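Local coordinates for toll-like receptor 6, Variable lymphocyte receptor B (Mus musculus, PDB 3A79), which probably recognises microbial diacylated lipopeptides together with Toll-like receptor 2 in innate immunity, its mouse ectodomain fused here to a hagfish lymphocyte receptor segment, at residues L67-L78 against H94-L102; D127-L136 against I174-H182. All blocks are in the same frame, centred on the assembly; numbering follows the deposited sequence.

How the interactions relate
Both contacts lie in the Toll-like receptor 6 part of the fusion, on the same side of the chain's centre, and follow one another along its leucine-rich-repeat solenoid with centres about 25 Å apart. Interaction 1 joins two inter-strand loops of successive turns and is partly buried: leucine, isoleucine, valine and phenylalanine side chains pack inside, Met69 and Phe98 meet nearer the surface, and one asparagine amide bonds to backbone. Interaction 2 is more buried and involves a strand, 171-178, which meets the loop following strand 125-127, although strand 150-154 lies between the two in order. Its polar part is a carboxylate binding a backbone N-H, beside a CH-pi contact.

Interaction 1 (L67-L78 against H94-L102); sequences LRMPDISFLSEL and HVFLFNQDL
Asn99 reaches across to the backbone of Ile72, its ND2 donating to Ile72 O at 3.1 Å with an N-H...O angle of 144°. The amide nitrogen lies above the carbonyl plane, while Leu75 N reaches the same oxygen from the opposite face. Next to this bond the side chains are apolar. Val95 CG1 packs against Ile72 CD1 at 3.8 Å and also meets Leu67 CG at 4.0 Å. Leu67 CD2 touches Phe96 CZ at 3.8 Å, the two side chains crossing at about a right angle. Nearer the surface, with CG anti to the backbone N (chi1 -166°) and chi2 also extended, Met69 brings SD to the edge of the Phe98 ring in a Met-aromatic contact, 4.0 Å from CE1. At the far end Leu78 and Leu102 lie side by side, pointing the same way, CG to CD1 4.0 Å. Behind this shell, three donors, Ile72 N, Ser73 N and Ser73 OG, converge on Met69 O and tie the chain just before Ile72. Phe96 and Leu102 continue onto Leu81 of strand 80-82, and Glu77 OE1 forms a salt bridge with Arg53. Loops of successive turns of the leucine-rich-repeat solenoid thus meet mainly by apolar packing, with a side-chain amide giving the contact its directional bond.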
loop_
_atom_site.group_PDB
_atom_site.type_symbol
_atom_site.label_atom_id
_atom_site.label_comp_id
_atom_site.label_asym_id
_atom_site.label_seq_id
_atom_site.Cartn_x
_atom_site.Cartn_y
_atom_site.Cartn_z
ATOM N N LEU B 67 -23.549 46.613 20.468
ATOM C CA LEU B 67 -22.928 46.342 21.751
ATOM C C LEU B 67 -22.945 47.611 22.587
ATOM O O LEU B 67 -22.012 48.414 22.520
ATOM C CB LEU B 67 -21.497 45.829 21.559
ATOM C CG LEU B 67 -20.663 45.525 22.808
ATOM C CD1 LEU B 67 -21.316 44.441 23.629
ATOM C CD2 LEU B 67 -19.246 45.123 22.440
ATOM N N ARG B 68 -24.021 47.795 23.352
ATOM C CA ARG B 68 -24.183 48.974 24.203
ATOM C C ARG B 68 -23.433 48.801 25.513
ATOM O O ARG B 68 -23.127 47.678 25.913
ATOM C CB ARG B 68 -25.659 49.237 24.493
ATOM C CG ARG B 68 -26.460 49.684 23.284
ATOM C CD ARG B 68 -25.699 50.722 22.464
ATOM N NE ARG B 68 -26.567 51.430 21.526
ATOM C CZ ARG B 68 -26.173 51.882 20.339
ATOM N NH1 ARG B 68 -24.923 51.687 19.930
ATOM N NH2 ARG B 68 -27.033 52.518 19.555
ATOM N N MET B 69 -23.140 49.911 26.183
ATOM C CA MET B 69 -22.422 49.845 27.452
ATOM C C MET B 69 -23.139 48.952 28.478
ATOM O O MET B 69 -22.529 48.037 29.042
ATOM C CB MET B 69 -22.181 51.246 28.026
ATOM C CG MET B 69 -21.155 51.296 29.159
ATOM S SD MET B 69 -20.807 52.977 29.723
ATOM C CE MET B 69 -22.399 53.429 30.408
ATOM N N PRO B 70 -24.442 49.202 28.713
ATOM C CA PRO B 70 -25.135 48.428 29.748
ATOM C C PRO B 70 -25.120 46.941 29.428
ATOM O O PRO B 70 -25.519 46.157 30.280
ATOM C CB PRO B 70 -26.572 48.966 29.695
ATOM C CG PRO B 70 -26.488 50.266 28.978
ATOM C CD PRO B 70 -25.354 50.125 28.014
ATOM N N ASP B 71 -24.671 46.575 28.228
ATOM C CA ASP B 71 -24.549 45.169 27.835
ATOM C C ASP B 71 -23.356 44.467 28.481
ATOM O O ASP B 71 -23.402 43.252 28.688
ATOM C CB ASP B 71 -24.439 45.022 26.311
ATOM C CG ASP B 71 -25.766 45.191 25.605
ATOM O OD1 ASP B 71 -26.659 45.853 26.177
ATOM O OD2 ASP B 71 -25.910 44.664 24.479
ATOM N N ILE B 72 -22.293 45.222 28.781
ATOM C CA ILE B 72 -21.080 44.653 29.388
ATOM C C ILE B 72 -20.533 45.413 30.610
ATOM O O ILE B 72 -19.498 45.032 31.157
ATOM C CB ILE B 72 -19.920 44.500 28.369
ATOM C CG1 ILE B 72 -19.792 45.765 27.525
ATOM C CG2 ILE B 72 -20.075 43.244 27.488
ATOM C CD1 ILE B 72 -18.510 45.820 26.783
ATOM N N SER B 73 -21.224 46.470 31.035
ATOM C CA SER B 73 -20.835 47.247 32.222
ATOM C C SER B 73 -20.460 46.381 33.419
ATOM O O SER B 73 -19.455 46.628 34.083
ATOM C CB SER B 73 -21.972 48.176 32.666
ATOM O OG SER B 73 -22.440 49.009 31.620
ATOM N N PHE B 74 -21.296 45.381 33.698
ATOM C CA PHE B 74 -21.200 44.572 34.918
ATOM C C PHE B 74 -20.003 43.611 34.966
ATOM O O PHE B 74 -19.548 43.238 36.051
ATOM C CB PHE B 74 -22.502 43.790 35.140
ATOM C CG PHE B 74 -22.816 42.814 34.039
ATOM C CD1 PHE B 74 -22.537 41.467 34.189
ATOM C CD2 PHE B 74 -23.369 43.249 32.841
ATOM C CE1 PHE B 74 -22.810 40.573 33.175
ATOM C CE2 PHE B 74 -23.644 42.358 31.820
ATOM C CZ PHE B 74 -23.362 41.020 31.987
ATOM N N LEU B 75 -19.505 43.198 33.802
ATOM C CA LEU B 75 -18.393 42.256 33.745
ATOM C C LEU B 75 -17.074 42.974 33.985
ATOM O O LEU B 75 -16.210 43.002 33.117
ATOM C CB LEU B 75 -18.368 41.549 32.394
ATOM C CG LEU B 75 -19.658 40.806 32.068
ATOM C CD1 LEU B 75 -19.949 40.810 30.580
ATOM C CD2 LEU B 75 -19.582 39.389 32.609
ATOM N N SER B 76 -16.921 43.533 35.176
ATOM C CA SER B 76 -15.791 44.398 35.496
ATOM C C SER B 76 -14.431 43.717 35.406
ATOM O O SER B 76 -13.402 44.392 35.342
ATOM C CB SER B 76 -15.958 45.004 36.894
ATOM O OG SER B 76 -15.355 44.182 37.883
ATOM N N GLU B 77 -14.421 42.389 35.395
ATOM C CA GLU B 77 -13.169 41.639 35.464
ATOM C C GLU B 77 -12.744 41.094 34.111
ATOM O O GLU B 77 -11.694 40.466 34.001
ATOM C CB GLU B 77 -13.322 40.466 36.429
ATOM C CG GLU B 77 -12.173 40.302 37.390
ATOM C CD GLU B 77 -12.454 40.981 38.712
ATOM O OE1 GLU B 77 -12.688 40.247 39.697
ATOM O OE2 GLU B 77 -12.464 42.236 38.763
ATOM N N LEU B 78 -13.573 41.334 33.095
ATOM C CA LEU B 78 -13.387 40.775 31.755
ATOM C C LEU B 78 -11.999 41.051 31.183
ATOM O O LEU B 78 -11.562 42.197 31.148
ATOM C CB LEU B 78 -14.459 41.319 30.801
ATOM C CG LEU B 78 -14.571 40.565 29.477
ATOM C CD1 LEU B 78 -14.651 39.090 29.770
ATOM C CD2 LEU B 78 -15.785 40.996 28.694
ATOM N N HIS B 94 -16.050 53.388 23.680
ATOM C CA HIS B 94 -16.320 53.943 25.006
ATOM C C HIS B 94 -17.234 52.972 25.749
ATOM O O HIS B 94 -17.242 52.887 26.981
ATOM C CB HIS B 94 -16.948 55.337 24.905
ATOM C CG HIS B 94 -17.142 56.008 26.231
ATOM N ND1 HIS B 94 -16.095 56.530 26.961
ATOM C CD2 HIS B 94 -18.261 56.238 26.961
ATOM C CE1 HIS B 94 -16.559 57.053 28.082
ATOM N NE2 HIS B 94 -17.871 56.889 28.107
ATOM N N VAL B 95 -18.004 52.232 24.966
ATOM C CA VAL B 95 -18.837 51.158 25.469
ATOM C C VAL B 95 -18.121 50.287 26.521
ATOM O O VAL B 95 -18.744 49.828 27.473
ATOM C CB VAL B 95 -19.342 50.320 24.277
ATOM C CG1 VAL B 95 -19.257 48.826 24.560
ATOM C CG2 VAL B 95 -20.739 50.787 23.850
ATOM N N PHE B 96 -16.813 50.089 26.356
ATOM C CA PHE B 96 -16.014 49.299 27.300
ATOM C C PHE B 96 -15.518 50.090 28.521
ATOM O O PHE B 96 -14.525 49.706 29.150
ATOM C CB PHE B 96 -14.797 48.687 26.600
ATOM C CG PHE B 96 -15.135 47.829 25.425
ATOM C CD1 PHE B 96 -14.836 48.243 24.144
ATOM C CD2 PHE B 96 -15.737 46.604 25.598
ATOM C CE1 PHE B 96 -15.136 47.453 23.052
ATOM C CE2 PHE B 96 -16.051 45.808 24.508
ATOM C CZ PHE B 96 -15.748 46.236 23.232
ATOM N N LEU B 97 -16.197 51.183 28.864
ATOM C CA LEU B 97 -15.685 52.076 29.902
ATOM C C LEU B 97 -15.350 51.350 31.205
ATOM O O LEU B 97 -14.346 51.658 31.843
ATOM C CB LEU B 97 -16.643 53.247 30.160
ATOM C CG LEU B 97 -16.399 54.115 31.411
ATOM C CD1 LEU B 97 -14.938 54.513 31.597
ATOM C CD2 LEU B 97 -17.285 55.356 31.404
ATOM N N PHE B 98 -16.171 50.375 31.586
ATOM C CA PHE B 98 -16.031 49.752 32.904
ATOM C C PHE B 98 -15.250 48.428 32.913
ATOM O O PHE B 98 -14.969 47.866 33.980
ATOM C CB PHE B 98 -17.398 49.612 33.589
ATOM C CG PHE B 98 -18.030 50.932 33.962
ATOM C CD1 PHE B 98 -19.025 51.491 33.171
ATOM C CD2 PHE B 98 -17.622 51.618 35.101
ATOM C CE1 PHE B 98 -19.611 52.711 33.508
ATOM C CE2 PHE B 98 -18.200 52.838 35.444
ATOM C CZ PHE B 98 -19.198 53.383 34.645
ATOM N N ASN B 99 -14.890 47.947 31.730
ATOM C CA ASN B 99 -13.995 46.804 31.612
ATOM C C ASN B 99 -12.537 47.278 31.487
ATOM O O ASN B 99 -11.896 47.143 30.442
ATOM C CB ASN B 99 -14.392 45.926 30.424
ATOM C CG ASN B 99 -15.895 45.880 30.205
ATOM O OD1 ASN B 99 -16.525 46.876 29.861
ATOM N ND2 ASN B 99 -16.471 44.708 30.387
ATOM N N GLN B 100 -12.035 47.848 32.578
ATOM C CA GLN B 100 -10.660 48.322 32.692
ATOM C C GLN B 100 -9.595 47.239 32.482
ATOM O O GLN B 100 -8.405 47.530 32.509
ATOM C CB GLN B 100 -10.438 48.936 34.083
ATOM C CG GLN B 100 -11.423 50.020 34.475
ATOM C CD GLN B 100 -11.233 51.290 33.660
ATOM O OE1 GLN B 100 -10.343 51.371 32.805
ATOM N NE2 GLN B 100 -12.071 52.293 33.923
ATOM N N ASP B 101 -9.999 45.993 32.298
ATOM C CA ASP B 101 -9.025 44.914 32.304
ATOM C C ASP B 101 -8.996 44.187 30.973
ATOM O O ASP B 101 -8.213 43.250 30.780
ATOM C CB ASP B 101 -9.339 43.920 33.427
ATOM C CG ASP B 101 -8.923 44.428 34.799
ATOM O OD1 ASP B 101 -8.234 45.471 34.871
ATOM O OD2 ASP B 101 -9.287 43.780 35.806
ATOM N N LEU B 102 -9.856 44.624 30.058
ATOM C CA LEU B 102 -10.019 43.942 28.783
ATOM C C LEU B 102 -8.733 43.986 27.959
ATOM O O LEU B 102 -8.265 45.071 27.565
ATOM C CB LEU B 102 -11.195 44.544 28.011
ATOM C CG LEU B 102 -11.588 43.862 26.697
ATOM C CD1 LEU B 102 -12.210 42.489 26.918
ATOM C CD2 LEU B 102 -12.541 44.763 25.936
#

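Interaction 2 (D127-L136 against I174-H182); sequences DLSFNDFDVL and ILLDLVSYH
Leu175 opens the contact, its CD2 lying 3.7 Å from Ser129 CB and meeting the edge of the Phe130 ring at CE1. Ser129 is itself tied back: OG and N both donate to Asp127 OD1, the OG bond using the syn lone pair and the N bond closing an Asx turn. Leu176 points the other way from the strand, into the hydrophobic interior, where its CD1 meets Leu136 CD1 at 4.0 Å, with Leu153, Leu191 and Leu201 around the pair. This in-out alternation along a short parallel strand is that of a leucine-rich-repeat solenoid, and the loop of 127-136 belongs to the repeat whose strand is two places away, beyond strand 150-154. Asp177 makes the contact's polar bond: with CG set between the backbone N and the carbonyl carbon (chi1 86°), OD1 accepts from Phe130 N at 2.7 Å, although the position of OD1 is less sure. Asp177 CB sits over one face of the Phe130 ring, 4.0 Å from the centroid, a CH-pi contact, and the carboxylate plane is stacked on the ring only 4° from parallel. Asp177 OD2 is met on its anti side by Val179 N, closing a second Asx turn. Val179 then brings CG2 to within 4.0 Å of Phe130 CE2, crossing the phenylalanine side chain at about a right angle. Replacing Phe130 with an alanine would probably leave Asp177 CB, Leu175 CD2 and Val179 CG2 without their aromatic partner and open a gap between loop and strand. The Phe130 ring is also stacked with His109 and touches Val202.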
loop_
_atom_site.group_PDB
_atom_site.type_symbol
_atom_site.label_atom_id
_atom_site.label_comp_id
_atom_site.label_asym_id
_atom_site.label_seq_id
_atom_site.Cartn_x
_atom_site.Cartn_y
_atom_site.Cartn_z
ATOM N N ASP B 127 -8.756 42.479 17.188
ATOM C CA ASP B 127 -9.034 41.914 15.873
ATOM C C ASP B 127 -10.266 42.540 15.229
ATOM O O ASP B 127 -11.388 42.318 15.690
ATOM C CB ASP B 127 -9.207 40.398 15.964
ATOM C CG ASP B 127 -9.155 39.729 14.615
ATOM O OD1 ASP B 127 -9.364 40.422 13.608
ATOM O OD2 ASP B 127 -8.908 38.510 14.556
ATOM N N LEU B 128 -10.033 43.321 14.169
ATOM C CA LEU B 128 -11.090 43.917 13.345
ATOM C C LEU B 128 -11.012 43.439 11.895
ATOM O O LEU B 128 -11.498 44.103 10.985
ATOM C CB LEU B 128 -11.005 45.446 13.366
ATOM C CG LEU B 128 -10.694 46.075 14.717
ATOM C CD1 LEU B 128 -10.402 47.534 14.534
ATOM C CD2 LEU B 128 -11.846 45.863 15.680
ATOM N N SER B 129 -10.391 42.288 11.676
ATOM C CA SER B 129 -10.247 41.772 10.322
ATOM C C SER B 129 -11.593 41.285 9.802
ATOM O O SER B 129 -12.527 41.097 10.570
ATOM C CB SER B 129 -9.195 40.659 10.268
ATOM O OG SER B 129 -9.607 39.540 11.024
ATOM N N PHE B 130 -11.686 41.103 8.494
ATOM C CA PHE B 130 -12.906 40.637 7.844
ATOM C C PHE B 130 -14.143 41.409 8.269
ATOM O O PHE B 130 -15.082 40.852 8.826
ATOM C CB PHE B 130 -13.084 39.133 8.050
ATOM C CG PHE B 130 -11.891 38.340 7.630
ATOM C CD1 PHE B 130 -10.835 38.138 8.507
ATOM C CD2 PHE B 130 -11.800 37.828 6.346
ATOM C CE1 PHE B 130 -9.716 37.422 8.117
ATOM C CE2 PHE B 130 -10.677 37.112 5.947
ATOM C CZ PHE B 130 -9.637 36.908 6.834
ATOM N N ASN B 131 -14.128 42.705 8.015
ATOM C CA ASN B 131 -15.318 43.518 8.188
ATOM C C ASN B 131 -15.551 44.315 6.924
ATOM O O ASN B 131 -14.987 43.996 5.878
ATOM C CB ASN B 131 -15.191 44.442 9.388
ATOM C CG ASN B 131 -14.971 43.686 10.667
ATOM O OD1 ASN B 131 -13.851 43.293 10.977
ATOM N ND2 ASN B 131 -16.039 43.471 11.419
ATOM N N ASP B 132 -16.376 45.350 7.015
ATOM C CA ASP B 132 -16.709 46.115 5.827
ATOM C C ASP B 132 -16.180 47.544 5.889
ATOM O O ASP B 132 -16.859 48.488 5.504
ATOM C CB ASP B 132 -18.214 46.087 5.562
ATOM C CG ASP B 132 -18.534 45.859 4.094
ATOM O OD1 ASP B 132 -18.860 44.701 3.741
ATOM O OD2 ASP B 132 -18.426 46.819 3.291
ATOM N N PHE B 133 -14.953 47.691 6.360
ATOM C CA PHE B 133 -14.323 48.994 6.395
ATOM C C PHE B 133 -13.942 49.434 5.003
ATOM O O PHE B 133 -13.331 48.675 4.247
ATOM C CB PHE B 133 -13.089 48.974 7.283
ATOM C CG PHE B 133 -13.409 48.887 8.734
ATOM C CD1 PHE B 133 -13.087 47.748 9.463
ATOM C CD2 PHE B 133 -14.057 49.936 9.371
ATOM C CE1 PHE B 133 -13.388 47.667 10.804
ATOM C CE2 PHE B 133 -14.361 49.868 10.714
ATOM C CZ PHE B 133 -14.027 48.731 11.433
ATOM N N ASP B 134 -14.334 50.662 4.677
ATOM C CA ASP B 134 -13.922 51.336 3.462
ATOM C C ASP B 134 -12.402 51.459 3.504
ATOM O O ASP B 134 -11.690 50.866 2.689
ATOM C CB ASP B 134 -14.564 52.728 3.415
ATOM C CG ASP B 134 -14.779 53.237 1.995
ATOM O OD1 ASP B 134 -15.381 54.324 1.838
ATOM O OD2 ASP B 134 -14.356 52.556 1.036
ATOM N N VAL B 135 -11.908 52.220 4.476
ATOM C CA VAL B 135 -10.474 52.415 4.626
ATOM C C VAL B 135 -9.991 52.015 6.022
ATOM O O VAL B 135 -10.709 52.184 7.008
ATOM C CB VAL B 135 -10.074 53.876 4.311
ATOM C CG1 VAL B 135 -10.056 54.723 5.578
ATOM C CG2 VAL B 135 -8.712 53.906 3.618
ATOM N N LEU B 136 -8.780 51.466 6.089
ATOM C CA LEU B 136 -8.147 51.082 7.355
ATOM C C LEU B 136 -8.511 51.994 8.539
ATOM O O LEU B 136 -8.112 53.151 8.563
ATOM C CB LEU B 136 -6.632 51.062 7.164
ATOM C CG LEU B 136 -5.889 49.726 7.103
ATOM C CD1 LEU B 136 -6.830 48.534 6.888
ATOM C CD2 LEU B 136 -4.752 49.769 6.069
ATOM N N ILE B 174 0.210 41.276 12.512
ATOM C CA ILE B 174 -0.689 42.125 11.751
ATOM C C ILE B 174 -1.445 41.229 10.784
ATOM O O ILE B 174 -0.885 40.701 9.823
ATOM C CB ILE B 174 0.061 43.234 10.970
ATOM C CG1 ILE B 174 0.721 44.208 11.947
ATOM C CG2 ILE B 174 -0.893 43.990 10.041
ATOM C CD1 ILE B 174 0.964 45.566 11.370
ATOM N N LEU B 175 -2.717 41.021 11.071
ATOM C CA LEU B 175 -3.563 40.273 10.170
ATOM C C LEU B 175 -4.313 41.290 9.328
ATOM O O LEU B 175 -4.934 42.203 9.863
ATOM C CB LEU B 175 -4.533 39.376 10.944
ATOM C CG LEU B 175 -5.536 38.720 10.001
ATOM C CD1 LEU B 175 -4.844 37.716 9.106
ATOM C CD2 LEU B 175 -6.650 38.079 10.746
ATOM N N LEU B 176 -4.243 41.135 8.011
ATOM C CA LEU B 176 -4.839 42.098 7.092
ATOM C C LEU B 176 -5.515 41.400 5.922
ATOM O O LEU B 176 -4.915 40.552 5.260
ATOM C CB LEU B 176 -3.752 43.020 6.574
ATOM C CG LEU B 176 -4.083 44.123 5.586
ATOM C CD1 LEU B 176 -5.320 44.900 6.014
ATOM C CD2 LEU B 176 -2.860 45.027 5.507
ATOM N N ASP B 177 -6.769 41.742 5.663
ATOM C CA ASP B 177 -7.474 41.059 4.594
ATOM C C ASP B 177 -8.005 41.986 3.515
ATOM O O ASP B 177 -8.605 43.031 3.781
ATOM C CB ASP B 177 -8.606 40.213 5.132
ATOM C CG ASP B 177 -9.865 41.003 5.311
ATOM O OD1 ASP B 177 -10.030 41.571 6.397
ATOM O OD2 ASP B 177 -10.691 41.054 4.376
ATOM N N LEU B 178 -7.795 41.541 2.288
ATOM C CA LEU B 178 -8.093 42.291 1.094
ATOM C C LEU B 178 -9.230 41.576 0.387
ATOM O O LEU B 178 -9.254 41.475 -0.840
ATOM C CB LEU B 178 -6.870 42.257 0.184
ATOM C CG LEU B 178 -5.484 42.836 0.507
ATOM C CD1 LEU B 178 -5.264 44.074 -0.321
ATOM C CD2 LEU B 178 -5.230 43.091 1.989
ATOM N N VAL B 179 -10.155 41.025 1.157
ATOM C CA VAL B 179 -11.305 40.381 0.549
ATOM C C VAL B 179 -12.163 41.472 -0.082
ATOM O O VAL B 179 -12.649 41.325 -1.206
ATOM C CB VAL B 179 -12.125 39.580 1.576
ATOM C CG1 VAL B 179 -13.226 38.834 0.882
ATOM C CG2 VAL B 179 -11.239 38.606 2.300
ATOM N N SER B 180 -12.310 42.580 0.641
ATOM C CA SER B 180 -13.143 43.694 0.202
ATOM C C SER B 180 -12.539 44.481 -0.968
ATOM O O SER B 180 -13.169 45.395 -1.492
ATOM C CB SER B 180 -13.397 44.644 1.378
ATOM O OG SER B 180 -14.492 44.222 2.166
ATOM N N TYR B 181 -11.329 44.112 -1.380
ATOM C CA TYR B 181 -10.522 44.929 -2.291
ATOM C C TYR B 181 -10.692 44.633 -3.782
ATOM O O TYR B 181 -10.567 43.497 -4.222
ATOM C CB TYR B 181 -9.040 44.814 -1.917
ATOM C CG TYR B 181 -8.082 45.257 -2.997
ATOM C CD1 TYR B 181 -7.447 46.491 -2.921
ATOM C CD2 TYR B 181 -7.802 44.440 -4.091
ATOM C CE1 TYR B 181 -6.561 46.901 -3.902
ATOM C CE2 TYR B 181 -6.922 44.846 -5.084
ATOM C CZ TYR B 181 -6.303 46.079 -4.982
ATOM O OH TYR B 181 -5.425 46.498 -5.956
ATOM N N HIS B 182 -10.952 45.683 -4.553
ATOM C CA HIS B 182 -11.024 45.589 -6.001
ATOM C C HIS B 182 -9.973 46.540 -6.550
ATOM O O HIS B 182 -9.545 47.445 -5.837
ATOM C CB HIS B 182 -12.432 45.957 -6.488
ATOM C CG HIS B 182 -13.529 45.242 -5.751
ATOM N ND1 HIS B 182 -13.881 43.934 -6.018
ATOM C CD2 HIS B 182 -14.343 45.649 -4.747
ATOM C CE1 HIS B 182 -14.864 43.569 -5.212
ATOM N NE2 HIS B 182 -15.163 44.591 -4.431
#